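Local atomic coordinates of undecaprenyl pyrophosphate synthase (Campylobacter jejuni, PDB entry 3UGS), a protein that probably catalyses the condensation of isopentenyl diphosphate with allylic diphosphates, building the long prenyl chain of undecaprenyl diphosphate. Residues Val36-Lys41 against Arg207-Ile212; Lys41-Cys46 against Ser52-Phe57; Arg97-Leu102 against Leu163-Asp168; Asp170-Val175 against Asn183-Gln188. All coordinates share one frame; numbering follows the deposited sequence.

Interaction 1: residues Val36-Lys41 against Arg207-Ile212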
# COMPACT_ATOMS: atom_id res chain seq x y z
N VAL A 36 3.00 17.39 21.18
CA VAL A 36 1.92 18.30 20.90
C VAL A 36 2.45 19.54 20.21
O VAL A 36 1.77 20.20 19.47
CB VAL A 36 1.24 18.71 22.19
CG1 VAL A 36 0.19 19.76 21.90
CG2 VAL A 36 0.59 17.49 22.83
N LYS A 37 3.71 19.81 20.45
CA LYS A 37 4.33 21.01 19.93
C LYS A 37 4.77 20.78 18.50
O LYS A 37 4.70 21.66 17.65
CB LYS A 37 5.53 21.41 20.79
N THR A 38 5.23 19.56 18.27
CA THR A 38 5.74 19.17 16.93
C THR A 38 4.58 19.10 15.93
O THR A 38 4.68 19.48 14.78
CB THR A 38 6.51 17.83 16.96
OG1 THR A 38 7.78 18.05 17.60
CG2 THR A 38 6.73 17.29 15.54
N MET A 39 3.48 18.65 16.49
CA MET A 39 2.20 18.49 15.77
C MET A 39 1.66 19.80 15.28
O MET A 39 1.09 19.89 14.19
CB MET A 39 1.11 17.85 16.63
CG MET A 39 0.67 16.49 16.09
SD MET A 39 0.21 16.46 14.33
CE MET A 39 -1.38 17.30 14.44
N GLN A 40 1.80 20.81 16.12
CA GLN A 40 1.42 22.19 15.74
C GLN A 40 2.29 22.66 14.59
O GLN A 40 1.81 23.30 13.66
CB GLN A 40 1.53 23.18 16.89
CG GLN A 40 0.78 22.67 18.12
CD GLN A 40 0.79 23.64 19.29
OE1 GLN A 40 1.48 23.42 20.29
NE2 GLN A 40 0.02 24.72 19.18
N LYS A 41 3.56 22.31 14.65
CA LYS A 41 4.47 22.70 13.58
C LYS A 41 4.13 22.03 12.25
O LYS A 41 4.17 22.63 11.19
CB LYS A 41 5.90 22.39 13.93
CG LYS A 41 6.41 23.27 15.04
CD LYS A 41 7.77 22.80 15.46
CE LYS A 41 8.59 23.95 16.01
NZ LYS A 41 9.90 23.38 16.41
N ARG A 207 11.71 22.98 9.37
CA ARG A 207 12.71 23.01 8.28
C ARG A 207 12.73 21.66 7.58
O ARG A 207 12.75 21.55 6.34
CB ARG A 207 14.14 23.33 8.78
N GLU A 208 12.71 20.63 8.42
CA GLU A 208 12.75 19.22 7.96
C GLU A 208 11.46 18.80 7.20
O GLU A 208 11.50 18.30 6.07
CB GLU A 208 13.02 18.26 9.12
CG GLU A 208 13.03 16.78 8.72
CD GLU A 208 14.38 16.31 8.17
OE1 GLU A 208 15.28 17.16 7.99
OE2 GLU A 208 14.52 15.08 7.91
N PHE A 209 10.33 19.04 7.82
CA PHE A 209 9.02 18.89 7.14
C PHE A 209 9.04 19.57 5.77
O PHE A 209 8.72 18.97 4.78
CB PHE A 209 7.82 19.44 7.94
CG PHE A 209 7.50 18.65 9.18
CD1 PHE A 209 7.44 17.25 9.16
CD2 PHE A 209 7.22 19.30 10.39
CE1 PHE A 209 7.14 16.53 10.30
CE2 PHE A 209 6.90 18.57 11.55
CZ PHE A 209 6.87 17.18 11.50
N LYS A 210 9.42 20.83 5.76
CA LYS A 210 9.49 21.61 4.49
C LYS A 210 10.41 20.96 3.45
O LYS A 210 10.14 20.96 2.25
CB LYS A 210 10.04 23.01 4.72
CG LYS A 210 9.32 23.85 5.73
CD LYS A 210 8.06 24.42 5.13
CE LYS A 210 8.08 25.93 5.09
NZ LYS A 210 6.74 26.41 5.51
N ARG A 211 11.52 20.46 3.93
CA ARG A 211 12.55 19.82 3.05
C ARG A 211 12.03 18.56 2.33
O ARG A 211 12.10 18.40 1.10
CB ARG A 211 13.74 19.42 3.91
CG ARG A 211 15.04 19.42 3.15
CD ARG A 211 15.61 18.03 2.97
NE ARG A 211 15.79 17.29 4.21
CZ ARG A 211 15.69 15.96 4.29
NH1 ARG A 211 15.41 15.26 3.21
NH2 ARG A 211 15.84 15.33 5.44
N ILE A 212 11.51 17.69 3.17
CA ILE A 212 10.81 16.46 2.77
C ILE A 212 9.73 16.79 1.72
O ILE A 212 9.57 16.15 0.69
CB ILE A 212 10.15 15.77 3.99
CG1 ILE A 212 11.23 15.03 4.82
CG2 ILE A 212 9.01 14.85 3.54
CD1 ILE A 212 10.80 14.62 6.21
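F209 reaches from the C-terminal helix 206-218 to T38 and K41 of helix 34-48, joining two neighbouring helices that pack on the parallel sheet of the cis-prenyltransferase (UPP synthase) fold. The apolar part is small and rests on one aromatic ring. T38 turns its methyl to F209, CG2 lying 4.0 Å from CZ, and the two side chains cross at about a right angle. The ring also meets the helix backbone obliquely: CE2 of F209 is 4.0 Å from the carbonyl O of T38 and 4.5 Å from the carbonyl C of K41. With CG trans to its own carbonyl carbon (chi1 -68°), F209 extends across the gap and also packs against L42 and V45 of the same helix and against L204 in the preceding loop. K41 starts out toward F209, but its long chain then runs off, leaving the amine at a distance from this helix pair.

The polar pairs bind partners outside the contact or within one helix. In T38 the hydroxyl is on the other branch from the methyl, and OG1 bonds to P202 O in the loop before helix 206-218, which gives the buried oxygen a partner. K210 forms a salt bridge to E48, near the end of helix 34-48. One turn along the C-terminal helix, R211 NH2 meets E208 OE2 at 2.8 Å.

Interaction 2: residues Lys41-Cys46 against Ser52-Phe57. With FFT ((2Z,6Z)-3,7,11-trimethyldodeca-2,6,10-trien-1-yl dihydrogen phosphate), chain C.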
# COMPACT_ATOMS: atom_id res chain seq x y z
N LYS A 41 3.56 22.31 14.65
CA LYS A 41 4.47 22.70 13.58
C LYS A 41 4.13 22.03 12.25
O LYS A 41 4.17 22.63 11.19
CB LYS A 41 5.90 22.39 13.93
CG LYS A 41 6.41 23.27 15.04
CD LYS A 41 7.77 22.80 15.46
CE LYS A 41 8.59 23.95 16.01
NZ LYS A 41 9.90 23.38 16.41
N LEU A 42 3.76 20.77 12.36
CA LEU A 42 3.34 20.01 11.16
C LEU A 42 2.10 20.67 10.59
O LEU A 42 1.96 20.84 9.37
CB LEU A 42 3.06 18.54 11.48
CG LEU A 42 2.61 17.68 10.28
CD1 LEU A 42 3.59 17.70 9.11
CD2 LEU A 42 2.37 16.23 10.70
N MET A 43 1.20 21.07 11.48
CA MET A 43 -0.09 21.69 11.03
C MET A 43 0.13 23.09 10.42
O MET A 43 -0.49 23.50 9.44
CB MET A 43 -1.14 21.73 12.13
CG MET A 43 -2.00 20.47 12.17
SD MET A 43 -2.78 20.04 13.75
CE MET A 43 -3.99 21.34 13.83
N GLU A 44 1.05 23.81 11.01
CA GLU A 44 1.43 25.13 10.48
C GLU A 44 2.10 24.95 9.09
O GLU A 44 1.85 25.69 8.15
CB GLU A 44 2.33 25.89 11.46
N VAL A 45 2.95 23.93 9.00
CA VAL A 45 3.68 23.65 7.72
C VAL A 45 2.71 23.29 6.57
O VAL A 45 2.84 23.68 5.43
CB VAL A 45 4.72 22.52 7.87
CG1 VAL A 45 5.20 22.07 6.50
CG2 VAL A 45 5.90 22.99 8.69
N CYS A 46 1.70 22.54 6.93
CA CYS A 46 0.64 22.15 5.97
C CYS A 46 -0.07 23.34 5.39
O CYS A 46 -0.35 23.39 4.19
CB CYS A 46 -0.38 21.22 6.62
SG CYS A 46 0.23 19.51 6.81
N SER A 52 -3.96 20.59 1.85
CA SER A 52 -5.37 20.72 2.33
C SER A 52 -5.75 19.62 3.35
O SER A 52 -6.57 19.81 4.23
CB SER A 52 -6.37 20.72 1.19
OG SER A 52 -6.31 19.49 0.49
N ASN A 53 -5.12 18.48 3.20
CA ASN A 53 -5.49 17.30 4.00
C ASN A 53 -4.30 16.67 4.67
O ASN A 53 -3.28 16.42 4.02
CB ASN A 53 -6.16 16.21 3.17
CG ASN A 53 -7.62 16.45 2.98
OD1 ASN A 53 -8.45 15.81 3.67
ND2 ASN A 53 -7.97 17.38 2.08
N LEU A 54 -4.48 16.43 5.96
CA LEU A 54 -3.49 15.80 6.80
C LEU A 54 -4.12 14.62 7.50
O LEU A 54 -5.07 14.76 8.27
CB LEU A 54 -2.89 16.77 7.81
CG LEU A 54 -1.96 16.16 8.85
CD1 LEU A 54 -0.62 15.74 8.25
CD2 LEU A 54 -1.79 17.17 10.00
N SER A 55 -3.54 13.46 7.23
CA SER A 55 -4.09 12.20 7.69
C SER A 55 -3.18 11.56 8.68
O SER A 55 -1.99 11.38 8.43
CB SER A 55 -4.40 11.27 6.54
OG SER A 55 -5.56 11.72 5.81
N LEU A 56 -3.77 11.23 9.82
CA LEU A 56 -3.02 10.68 10.98
C LEU A 56 -3.59 9.37 11.42
O LEU A 56 -4.77 9.20 11.39
CB LEU A 56 -2.99 11.65 12.18
CG LEU A 56 -2.61 13.10 11.82
CD1 LEU A 56 -2.84 13.98 13.05
CD2 LEU A 56 -1.16 13.22 11.27
N PHE A 57 -2.71 8.48 11.85
CA PHE A 57 -3.07 7.12 12.24
C PHE A 57 -3.00 6.97 13.74
O PHE A 57 -1.95 6.90 14.32
CB PHE A 57 -2.15 6.06 11.60
CG PHE A 57 -2.83 4.71 11.39
CD1 PHE A 57 -4.08 4.43 11.93
CD2 PHE A 57 -2.22 3.73 10.64
CE1 PHE A 57 -4.69 3.21 11.70
CE2 PHE A 57 -2.82 2.52 10.41
CZ PHE A 57 -4.05 2.25 10.95
O3 FFT C . 3.69 -0.32 11.71
P FFT C . 3.60 -0.09 13.20
O1 FFT C . 4.42 1.08 13.66
O2 FFT C . 3.75 -1.39 13.96
O FFT C . 2.09 0.38 13.55
C14 FFT C . 1.61 1.69 13.17
C13 FFT C . 0.12 1.82 13.41
C11 FFT C . -0.41 2.77 14.17
C12 FFT C . -1.87 2.84 14.38
C10 FFT C . 0.44 3.86 14.78
C9 FFT C . 0.27 3.94 16.27
C8 FFT C . 1.36 4.82 16.85
C6 FFT C . 1.08 6.00 17.43
C7 FFT C . 2.17 6.87 18.04
C5 FFT C . -0.34 6.47 17.50
C4 FFT C . -0.46 7.30 18.76
C3 FFT C . -1.90 7.54 19.15
C1 FFT C . -2.19 8.54 20.02
C2 FFT C . -1.08 9.40 20.60
C FFT C . -3.63 8.78 20.40
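A helix lying over the strand that follows it sets this contact: L42, M43 and C46 of helix 34-48 all converge on L54 of strand 53-60. L54 meets them with both of its methyls. CD1 is shared, 3.9 Å from L42 CD2 and 4.1 Å from C46 SG, while CD2 turns to M43 and lies 4.0 Å from its CG. L54 holds CG trans to its backbone N (chi1 173°), which extends the isobutyl group up from the strand and spreads its fork beneath one turn of helix. L42 comes down on it with one methyl branch; M43 approaches from another direction, touching through CG and crossing L54 at about a right angle.

These elements are the helix and second strand of a beta-alpha-beta crossover, whose first strand, 9-14, is the direct parallel neighbour of 53-60. Helix segment 41-46 and strand segment 53-57 run nearly antiparallel, at 152°, with their axes 9.7 Å apart. L42 and L54 both also pack on L10 of that first strand, and M43 and C46 touch L126 on the next strand over, so the leucine sits in a layer spanning three strands.

Farther along strand 53-60 the chain enters the pocket of the bound farnesyl phosphate. The ligand methyl C12 stands 3.6 Å above the plane of the F57 ring, over its centre, and F57 O is 3.6 Å from ligand C5.

Interaction 3: residues Arg97-Leu102 against Leu163-Asp168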
# COMPACT_ATOMS: atom_id res chain seq x y z
N ARG A 97 -11.91 15.31 11.03
CA ARG A 97 -12.72 14.17 10.56
C ARG A 97 -12.16 12.86 11.04
O ARG A 97 -10.97 12.60 10.89
CB ARG A 97 -12.76 14.11 9.06
CG ARG A 97 -13.49 15.25 8.43
CD ARG A 97 -13.55 15.04 6.91
N ALA A 98 -13.04 12.05 11.57
CA ALA A 98 -12.73 10.69 11.96
C ALA A 98 -13.07 9.69 10.82
O ALA A 98 -14.00 9.84 10.08
CB ALA A 98 -13.42 10.32 13.25
N ILE A 99 -12.20 8.72 10.66
CA ILE A 99 -12.42 7.61 9.72
C ILE A 99 -12.05 6.35 10.45
O ILE A 99 -11.38 6.37 11.47
CB ILE A 99 -11.67 7.72 8.37
CG1 ILE A 99 -10.14 7.58 8.55
CG2 ILE A 99 -11.93 9.07 7.74
CD1 ILE A 99 -9.35 7.74 7.25
N GLY A 100 -12.46 5.23 9.90
CA GLY A 100 -12.32 3.96 10.57
C GLY A 100 -13.69 3.48 10.99
O GLY A 100 -14.70 4.11 10.71
N ASP A 101 -13.71 2.32 11.61
CA ASP A 101 -14.99 1.75 12.05
C ASP A 101 -15.25 2.23 13.45
O ASP A 101 -14.77 1.65 14.41
CB ASP A 101 -14.99 0.24 12.02
CG ASP A 101 -16.34 -0.36 12.40
OD1 ASP A 101 -17.30 0.41 12.69
OD2 ASP A 101 -16.42 -1.60 12.39
N LEU A 102 -16.02 3.29 13.54
CA LEU A 102 -16.19 4.05 14.78
C LEU A 102 -17.17 3.33 15.71
O LEU A 102 -17.24 3.63 16.91
CB LEU A 102 -16.71 5.47 14.55
CG LEU A 102 -15.85 6.46 13.78
CD1 LEU A 102 -16.58 7.79 13.79
CD2 LEU A 102 -14.43 6.58 14.33
N LEU A 163 -15.26 5.45 -0.29
CA LEU A 163 -14.31 5.28 0.81
C LEU A 163 -14.64 6.29 1.90
O LEU A 163 -15.27 7.29 1.65
CB LEU A 163 -12.86 5.40 0.37
CG LEU A 163 -12.27 4.28 -0.48
CD1 LEU A 163 -11.02 4.81 -1.17
CD2 LEU A 163 -11.98 3.05 0.37
N ASP A 164 -14.26 5.98 3.14
CA ASP A 164 -14.36 6.95 4.25
C ASP A 164 -13.62 8.23 3.86
O ASP A 164 -13.98 9.32 4.24
CB ASP A 164 -13.71 6.44 5.53
CG ASP A 164 -14.58 5.47 6.29
OD1 ASP A 164 -15.75 5.22 5.90
OD2 ASP A 164 -14.07 4.96 7.32
N LEU A 165 -12.54 8.03 3.11
CA LEU A 165 -11.65 9.12 2.64
C LEU A 165 -11.24 8.94 1.19
O LEU A 165 -10.20 8.37 0.88
CB LEU A 165 -10.42 9.25 3.53
CG LEU A 165 -9.47 10.42 3.25
CD1 LEU A 165 -10.14 11.77 3.39
CD2 LEU A 165 -8.30 10.29 4.19
N PRO A 166 -12.05 9.47 0.27
CA PRO A 166 -11.85 9.29 -1.17
C PRO A 166 -10.54 9.81 -1.77
O PRO A 166 -10.12 9.37 -2.85
CB PRO A 166 -13.04 10.05 -1.78
CG PRO A 166 -14.09 10.06 -0.71
CD PRO A 166 -13.28 10.26 0.54
N LEU A 167 -9.92 10.71 -1.05
CA LEU A 167 -8.75 11.47 -1.56
C LEU A 167 -7.45 10.67 -1.63
O LEU A 167 -6.96 10.12 -0.63
CB LEU A 167 -8.51 12.74 -0.74
CG LEU A 167 -7.54 13.75 -1.38
CD1 LEU A 167 -8.02 14.33 -2.70
CD2 LEU A 167 -7.28 14.87 -0.40
N ASP A 168 -6.89 10.62 -2.82
CA ASP A 168 -5.57 9.95 -3.03
C ASP A 168 -4.52 10.64 -2.13
O ASP A 168 -4.54 11.84 -1.88
CB ASP A 168 -5.04 9.99 -4.47
CG ASP A 168 -5.84 9.11 -5.46
OD1 ASP A 168 -6.51 8.14 -5.05
OD2 ASP A 168 -5.77 9.41 -6.69
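D164 presses against the end of strand 94-99 at I99 and G100, and here the contact is tightest. I99 CB and D164 CB are 3.7 Å apart, with the I99 methyl CG2 also lying against D164 CB at 3.9 Å. From that position the D164 carboxylate accepts the backbone N-H of G100: N to OD2 is 3.1 Å, the bond is nearly straight at 166°, and OD2 is met almost in line with its C-O bond. G100 has a positive phi of 110°, a backbone shape suited to a residue with no CB, and it takes the chain off the strand end.

The apolar side is looser. I99 places CG1 between backbone N and carbonyl carbon, the crowded position (chi1 68°), and sends CD1 to L165, where CD1 to CD2 is 4.1 Å. D164, itself partly exposed, is also held by charge: OD2 forms a salt bridge to R142, and OD1 forms one to R146. The OD2 atom thus joins a strand-end amide to a helix arginine, and the two arginines would probably stabilise the ionised carboxylate.

Segment 163-168 belongs to the loop between helix 156-161 and strand 171-175. It lies across the end of edge strand 94-99, with helix 136-149 supplying both arginines, while L165 touches N129 on strand 126-134 and S55 on strand 53-60.

Interaction 4: residues Asp170-Val175 against Asn183-Gln188. With FFT ((2Z,6Z)-3,7,11-trimethyldodeca-2,6,10-trien-1-yl dihydrogen phosphate), chain C.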
# COMPACT_ATOMS: atom_id res chain seq x y z
N ASP A 170 -0.88 11.74 -1.65
CA ASP A 170 0.29 12.19 -2.46
C ASP A 170 1.58 11.79 -1.84
O ASP A 170 2.48 11.25 -2.49
CB ASP A 170 0.26 13.69 -2.65
CG ASP A 170 -1.03 14.13 -3.35
OD1 ASP A 170 -1.31 13.64 -4.50
OD2 ASP A 170 -1.78 14.94 -2.75
N LEU A 171 1.65 12.06 -0.54
CA LEU A 171 2.80 11.66 0.31
C LEU A 171 2.44 10.90 1.58
O LEU A 171 1.69 11.36 2.43
CB LEU A 171 3.65 12.86 0.68
CG LEU A 171 4.94 12.48 1.40
CD1 LEU A 171 5.82 11.57 0.56
CD2 LEU A 171 5.72 13.70 1.83
N MET A 172 3.00 9.71 1.66
CA MET A 172 2.92 8.86 2.85
C MET A 172 4.26 8.91 3.60
O MET A 172 5.25 8.34 3.19
CB MET A 172 2.56 7.42 2.50
CG MET A 172 2.55 6.45 3.67
SD MET A 172 1.25 6.77 4.87
CE MET A 172 -0.20 6.04 4.18
N LEU A 173 4.21 9.59 4.73
CA LEU A 173 5.36 9.76 5.61
C LEU A 173 5.31 8.84 6.85
O LEU A 173 4.42 8.88 7.68
CB LEU A 173 5.48 11.23 6.03
CG LEU A 173 6.62 11.59 7.00
CD1 LEU A 173 7.99 11.64 6.33
CD2 LEU A 173 6.30 12.94 7.62
N ARG A 174 6.29 7.97 6.92
CA ARG A 174 6.50 7.14 8.11
C ARG A 174 7.55 7.82 9.00
O ARG A 174 8.65 8.12 8.57
CB ARG A 174 6.94 5.71 7.75
CG ARG A 174 7.67 4.97 8.87
CD ARG A 174 6.75 4.54 10.03
NE ARG A 174 5.77 3.50 9.63
CZ ARG A 174 5.13 2.68 10.45
NH1 ARG A 174 5.29 2.76 11.76
NH2 ARG A 174 4.29 1.78 9.97
N VAL A 175 7.17 8.12 10.23
CA VAL A 175 8.13 8.59 11.22
C VAL A 175 8.40 7.49 12.24
O VAL A 175 7.61 7.19 13.13
CB VAL A 175 7.67 9.84 11.95
CG1 VAL A 175 8.81 10.36 12.82
CG2 VAL A 175 7.20 10.90 10.95
N ASN A 183 -1.72 -1.45 7.18
CA ASN A 183 -3.19 -1.33 6.91
C ASN A 183 -3.69 0.12 6.90
O ASN A 183 -4.83 0.42 7.25
CB ASN A 183 -3.99 -2.13 7.94
CG ASN A 183 -5.30 -2.69 7.37
OD1 ASN A 183 -5.55 -2.61 6.17
ND2 ASN A 183 -6.14 -3.24 8.24
N PHE A 184 -2.78 1.00 6.50
CA PHE A 184 -3.05 2.44 6.48
C PHE A 184 -3.29 2.95 5.06
O PHE A 184 -2.37 3.07 4.26
CB PHE A 184 -1.94 3.25 7.18
CG PHE A 184 -2.31 4.68 7.47
CD1 PHE A 184 -3.56 5.03 7.97
CD2 PHE A 184 -1.40 5.70 7.26
CE1 PHE A 184 -3.88 6.35 8.23
CE2 PHE A 184 -1.72 7.02 7.50
CZ PHE A 184 -2.96 7.34 7.99
N LEU A 185 -4.55 3.26 4.78
CA LEU A 185 -4.92 3.92 3.50
C LEU A 185 -4.33 3.25 2.23
O LEU A 185 -3.84 3.88 1.28
CB LEU A 185 -4.43 5.35 3.52
CG LEU A 185 -4.99 6.23 4.65
CD1 LEU A 185 -4.28 7.59 4.63
CD2 LEU A 185 -6.52 6.35 4.56
N LEU A 186 -4.40 1.94 2.22
CA LEU A 186 -3.81 1.17 1.09
C LEU A 186 -4.34 1.59 -0.29
O LEU A 186 -3.61 1.77 -1.27
CB LEU A 186 -3.99 -0.32 1.31
CG LEU A 186 -3.25 -0.83 2.58
CD1 LEU A 186 -3.63 -2.30 2.92
CD2 LEU A 186 -1.73 -0.67 2.43
N TRP A 187 -5.64 1.70 -0.38
CA TRP A 187 -6.28 2.04 -1.67
C TRP A 187 -5.81 3.39 -2.19
O TRP A 187 -5.39 3.58 -3.33
CB TRP A 187 -7.78 2.01 -1.55
CG TRP A 187 -8.51 2.31 -2.83
CD1 TRP A 187 -8.72 3.54 -3.41
CD2 TRP A 187 -9.16 1.35 -3.71
NE1 TRP A 187 -9.43 3.39 -4.56
CE2 TRP A 187 -9.74 2.11 -4.77
CE3 TRP A 187 -9.34 -0.02 -3.68
CZ2 TRP A 187 -10.44 1.52 -5.76
CZ3 TRP A 187 -10.01 -0.61 -4.69
CH2 TRP A 187 -10.58 0.14 -5.71
N GLN A 188 -5.88 4.34 -1.29
CA GLN A 188 -5.49 5.74 -1.53
C GLN A 188 -3.99 5.89 -1.91
O GLN A 188 -3.57 6.81 -2.63
CB GLN A 188 -5.83 6.60 -0.34
CG GLN A 188 -7.32 6.72 -0.04
CD GLN A 188 -7.77 5.66 0.98
OE1 GLN A 188 -7.06 4.68 1.20
NE2 GLN A 188 -8.94 5.87 1.62
O3 FFT C . 3.69 -0.32 11.71
P FFT C . 3.60 -0.09 13.20
O1 FFT C . 4.42 1.08 13.66
O2 FFT C . 3.75 -1.39 13.96
O FFT C . 2.09 0.38 13.55
C14 FFT C . 1.61 1.69 13.17
C13 FFT C . 0.12 1.82 13.41
C11 FFT C . -0.41 2.77 14.17
C12 FFT C . -1.87 2.84 14.38
C10 FFT C . 0.44 3.86 14.78
C9 FFT C . 0.27 3.94 16.27
C8 FFT C . 1.36 4.82 16.85
C6 FFT C . 1.08 6.00 17.43
C7 FFT C . 2.17 6.87 18.04
C5 FFT C . -0.34 6.47 17.50
C4 FFT C . -0.46 7.30 18.76
C3 FFT C . -1.90 7.54 19.15
C1 FFT C . -2.19 8.54 20.02
C2 FFT C . -1.08 9.40 20.60
C FFT C . -3.63 8.78 20.40
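M172 leads the contact from strand 171-175 toward F184 and L185 of the loop before strand 193-197. Its CG is trans to the backbone N (chi1 176°), and bends at chi2 and chi3 swing the thioether round to F184. The result is a Met-aromatic contact: SD is 4.9 Å from the ring centroid and well off the normal, at 73°, so the sulfur sits obliquely beside the ring. CE comes closest, 3.3 Å from F184 CD2, and lies 4.3 Å from L185 CB. L185 bends back so that CD1 covers one face of the F184 ring, toward its rim; the same ring also stacks with F57 of the ligand pocket.

Two residues on, R174 reaches the bound farnesyl phosphate. Its guanidinium takes the phosphate at its edge, in plane, through two bonds: NH1 to ligand O1 at 2.7 Å and NH2 to ligand O3 at 2.8 Å. R180 O also accepts from NH2, which helps fix the rotation of the group, and S182, G16 and R180 add further bonds to the ligand.

Alternate residues of one strand thus do different chemistry: a sulfur-aromatic contact in the buried core, and paired cationic N-H donors that would probably offset part of the phosphate charge.

All four contacts are buried, yet they differ in chemistry. Interactions 1 and 2 share helix 34-48 and are apolar across their segments; the first sets it beside the C-terminal helix, the second on the sheet. Interaction 3, on the opposite side of the chain's centre from both, is the one whose two segments are joined by a hydrogen bond, its partly exposed aspartate also held by two arginines. Interactions 2 and 4 adjoin at the ligand, but aliphatic packing in the former gives way to sulfur-aromatic and phosphate-binding chemistry in the latter. A probable hydrogen bond from Q188 NE2 to L165 O links interactions 3 and 4, while I212 packs interaction 1 onto strand 171-175.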